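Local coordinates for protein GH86A beta-porphyranase (PDB 4AW7) that hydrolyses the sulfated red-algal polysaccharide porphyran, cutting beta-D-galactopyranose-(1->4)-alpha-L-galactopyranose-6-sulfate linkages and releasing mostly disaccharides, at residues I98-Y103 and V137-E142. Sequence-based numbering, arbitrary orientation.
Sequences ISVKRY and VPEFFE. With K (potassium ion), chain G.
Residues 99-101 and 137-138 pair as parallel strands, Val100 in register with Val137 and Lys101 with Pro138: Val137 N donates to Ser99 O, Lys101 N to Val137 O (2.9 Å) and Glu139 N to Lys101 O. Both chains then turn a corner, at 102-103 and at 139, yet Phe140 N still reaches Tyr103 O at 3.2 Å. Pro138 CB sits over one face of the Tyr103 ring, 3.7 Å from the centroid and 21° off the normal, as expected of a CH-pi contact. With Tyr103 CG between its backbone N and carbonyl carbon (chi1 73°), the ring folds back over Pro138, and Tyr103 OH binds a potassium ion at 2.9 Å, close to the ring plane; Leu136 O is a second ligand. Arg102 and Glu139 form a salt bridge in which Arg102 NH1 meets Glu139 OE1 at 3.0 Å from above the carboxylate, the two planar groups turned 59° apart. The same NH1 lies at the edge of the Phe140 ring, 3.7 Å from Phe140 CE2, while Arg102 NH2 hydrogen-bonds to Ser41 O and Phe312 O. Val100 and Val137 point to the sheet face opposite Lys101 and Pro138; Val100 CG1 rests on Glu139 CA at 3.5 Å, and Val137 CG1 touches Ile98 CG2 at 3.7 Å. The pairing adds a short strand to the parallel sheet of the (beta/alpha)8-type catalytic domain, helix 120-132 lying in the connection; the Tyr103 side chain, beside substrate-binding Lys70, is about 7 Å from a bound galactose. Beyond the corner, strand 136-142 continues between strands 104-106 and 189-195, with Phe141 packed against helix 160-179.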
ATOM      1  N   ILE A  98       1.483  29.605   3.215  1.00 15.72           N
ATOM      2  CA  ILE A  98       2.128  28.318   2.930  1.00 15.05           C
ATOM      3  C   ILE A  98       1.193  27.504   2.055  1.00 14.27           C
ATOM      4  O   ILE A  98       0.078  27.162   2.434  1.00 15.86           O
ATOM      5  CB  ILE A  98       2.481  27.551   4.202  1.00 14.88           C
ATOM      6  CG1 ILE A  98       3.387  28.391   5.098  1.00 16.44           C
ATOM      7  CG2 ILE A  98       3.156  26.231   3.829  1.00 15.66           C
ATOM      8  CD1 ILE A  98       3.835  27.714   6.366  1.00 17.01           C
ATOM      9  N   SER A  99       1.692  27.164   0.883  1.00 13.86           N
ATOM     10  CA  SER A  99       1.008  26.230   0.006  1.00 14.23           C
ATOM     11  C   SER A  99       1.589  24.837   0.185  1.00 13.24           C
ATOM     12  O   SER A  99       2.733  24.678   0.625  1.00 13.80           O
ATOM     13  CB  SER A  99       1.188  26.633  -1.434  1.00 14.50           C
ATOM     14  OG  SER A  99       0.463  27.808  -1.760  1.00 19.52           O
ATOM     15  N   VAL A 100       0.790  23.843  -0.188  1.00 12.56           N
ATOM     16  CA  VAL A 100       1.131  22.438   0.000  1.00 11.86           C
ATOM     17  C   VAL A 100       1.223  21.722  -1.339  1.00 11.66           C
ATOM     18  O   VAL A 100       0.255  21.743  -2.121  1.00 13.95           O
ATOM     19  CB  VAL A 100       0.083  21.732   0.865  1.00 12.48           C
ATOM     20  CG1 VAL A 100       0.429  20.273   1.006  1.00 14.74           C
ATOM     21  CG2 VAL A 100      -0.046  22.378   2.232  1.00 14.58           C
ATOM     22  N   LYS A 101       2.375  21.119  -1.637  1.00  9.77           N
ATOM     23  CA  LYS A 101       2.551  20.314  -2.827  1.00  9.80           C
ATOM     24  C   LYS A 101       2.420  18.848  -2.438  1.00  8.69           C
ATOM     25  O   LYS A 101       3.061  18.373  -1.480  1.00  9.44           O
ATOM     26  CB  LYS A 101       3.895  20.538  -3.486  1.00 10.89           C
ATOM     27  CG  LYS A 101       4.033  19.894  -4.867  1.00 11.76           C
ATOM     28  CD  LYS A 101       5.414  20.161  -5.483  1.00 16.24           C
ATOM     29  CE  LYS A 101       5.641  19.441  -6.773  1.00 19.35           C
ATOM     30  NZ  LYS A 101       5.163  20.256  -7.870  1.00 20.37           N
ATOM     31  N   ARG A 102       1.622  18.098  -3.181  1.00  8.47           N
ATOM     32  CA  ARG A 102       1.406  16.700  -2.872  1.00  8.51           C
ATOM     33  C   ARG A 102       2.590  15.863  -3.299  1.00  8.59           C
ATOM     34  O   ARG A 102       2.794  15.581  -4.466  1.00 10.14           O
ATOM     35  CB  ARG A 102       0.132  16.178  -3.502  1.00  8.80           C
ATOM     36  CG  ARG A 102      -0.122  14.704  -3.180  1.00  8.17           C
ATOM     37  CD  ARG A 102      -1.541  14.289  -3.593  1.00  9.04           C
ATOM     38  NE  ARG A 102      -1.824  12.905  -3.349  1.00  8.07           N
ATOM     39  CZ  ARG A 102      -2.345  12.426  -2.237  1.00  8.16           C
ATOM     40  NH1 ARG A 102      -2.518  13.173  -1.168  1.00  8.85           N
ATOM     41  NH2 ARG A 102      -2.633  11.142  -2.176  1.00  8.53           N
ATOM     42  N   TYR A 103       3.384  15.448  -2.310  1.00  8.78           N
ATOM     43  CA  TYR A 103       4.465  14.467  -2.445  1.00  8.70           C
ATOM     44  C   TYR A 103       4.914  14.126  -1.026  1.00  8.25           C
ATOM     45  O   TYR A 103       4.509  14.790  -0.058  1.00  8.88           O
ATOM     46  CB  TYR A 103       5.634  14.980  -3.287  1.00  8.86           C
ATOM     47  CG  TYR A 103       6.541  16.024  -2.670  1.00  9.52           C
ATOM     48  CD1 TYR A 103       6.176  17.354  -2.629  1.00 11.37           C
ATOM     49  CD2 TYR A 103       7.773  15.676  -2.121  1.00  9.48           C
ATOM     50  CE1 TYR A 103       7.027  18.308  -2.093  1.00 11.94           C
ATOM     51  CE2 TYR A 103       8.612  16.604  -1.580  1.00 11.30           C
ATOM     52  CZ  TYR A 103       8.241  17.923  -1.565  1.00 12.27           C
ATOM     53  OH  TYR A 103       9.055  18.885  -1.003  1.00 15.77           O
ATOM     54  N   VAL A 137       5.407  23.565   1.061  1.00 11.95           N
ATOM     55  CA  VAL A 137       5.799  22.412   1.853  1.00 11.42           C
ATOM     56  C   VAL A 137       5.234  21.128   1.265  1.00 10.68           C
ATOM     57  O   VAL A 137       4.208  21.146   0.603  1.00 10.44           O
ATOM     58  CB  VAL A 137       5.323  22.575   3.306  1.00 11.73           C
ATOM     59  CG1 VAL A 137       5.959  23.847   3.942  1.00 12.47           C
ATOM     60  CG2 VAL A 137       3.821  22.587   3.444  1.00 12.25           C
ATOM     61  N   PRO A 138       5.875  19.979   1.516  1.00  9.56           N
ATOM     62  CA  PRO A 138       5.250  18.707   1.115  1.00  8.97           C
ATOM     63  C   PRO A 138       4.040  18.387   1.933  1.00  8.93           C
ATOM     64  O   PRO A 138       3.970  18.678   3.136  1.00  9.77           O
ATOM     65  CB  PRO A 138       6.352  17.683   1.402  1.00  9.13           C
ATOM     66  CG  PRO A 138       7.131  18.298   2.555  1.00 10.15           C
ATOM     67  CD  PRO A 138       7.147  19.790   2.222  1.00 10.66           C
ATOM     68  N   GLU A 139       3.074  17.720   1.313  1.00  8.73           N
ATOM     69  CA  GLU A 139       1.942  17.258   2.066  1.00  8.58           C
ATOM     70  C   GLU A 139       2.335  16.243   3.124  1.00  8.36           C
ATOM     71  O   GLU A 139       1.660  16.148   4.160  1.00  9.20           O
ATOM     72  CB  GLU A 139       0.859  16.672   1.128  1.00  8.51           C
ATOM     73  CG  GLU A 139      -0.413  16.248   1.832  1.00 10.45           C
ATOM     74  CD  GLU A 139      -1.530  15.796   0.903  1.00 10.19           C
ATOM     75  OE1 GLU A 139      -1.325  15.742  -0.332  1.00 10.65           O
ATOM     76  OE2 GLU A 139      -2.608  15.485   1.435  1.00 13.25           O
ATOM     77  N   PHE A 140       3.339  15.422   2.829  1.00  8.05           N
ATOM     78  CA  PHE A 140       3.789  14.360   3.740  1.00  8.06           C
ATOM     79  C   PHE A 140       5.265  14.499   4.003  1.00  7.82           C
ATOM     80  O   PHE A 140       6.066  14.669   3.097  1.00  8.32           O
ATOM     81  CB  PHE A 140       3.532  12.962   3.151  1.00  8.15           C
ATOM     82  CG  PHE A 140       2.103  12.751   2.733  1.00  8.39           C
ATOM     83  CD1 PHE A 140       1.164  12.417   3.679  1.00  9.73           C
ATOM     84  CD2 PHE A 140       1.692  12.932   1.425  1.00  8.99           C
ATOM     85  CE1 PHE A 140      -0.151  12.293   3.349  1.00 10.12           C
ATOM     86  CE2 PHE A 140       0.376  12.778   1.073  1.00 10.24           C
ATOM     87  CZ  PHE A 140      -0.549  12.493   2.039  1.00  9.81           C
ATOM     88  N   PHE A 141       5.636  14.379   5.281  1.00  8.95           N
ATOM     89  CA  PHE A 141       7.045  14.287   5.675  1.00  8.44           C
ATOM     90  C   PHE A 141       7.227  12.946   6.384  1.00  7.76           C
ATOM     91  O   PHE A 141       6.500  12.630   7.313  1.00  8.54           O
ATOM     92  CB  PHE A 141       7.435  15.455   6.579  1.00  9.44           C
ATOM     93  CG  PHE A 141       8.897  15.477   6.970  1.00  8.67           C
ATOM     94  CD1 PHE A 141       9.903  15.113   6.087  1.00  9.60           C
ATOM     95  CD2 PHE A 141       9.284  15.923   8.224  1.00 10.76           C
ATOM     96  CE1 PHE A 141      11.229  15.153   6.445  1.00 10.52           C
ATOM     97  CE2 PHE A 141      10.638  16.007   8.556  1.00 11.56           C
ATOM     98  CZ  PHE A 141      11.595  15.623   7.683  1.00 11.93           C
ATOM     99  N   GLU A 142       8.222  12.202   5.919  1.00  7.60           N
ATOM    100  CA  GLU A 142       8.530  10.833   6.354  1.00  7.47           C
ATOM    101  C   GLU A 142      10.009  10.874   6.771  1.00  7.54           C
ATOM    102  O   GLU A 142      10.902  10.607   5.965  1.00  8.35           O
ATOM    103  CB  GLU A 142       8.263   9.887   5.198  1.00  7.90           C
ATOM    104  CG  GLU A 142       8.354   8.410   5.506  1.00  7.99           C
ATOM    105  CD  GLU A 142       8.097   7.540   4.274  1.00  7.25           C
ATOM    106  OE1 GLU A 142       8.556   7.906   3.175  1.00  8.73           O
ATOM    107  OE2 GLU A 142       7.448   6.477   4.464  1.00  8.74           O
TER
HETATM  108  K     K G1617       8.205  21.657  -1.299  0.50 16.03           K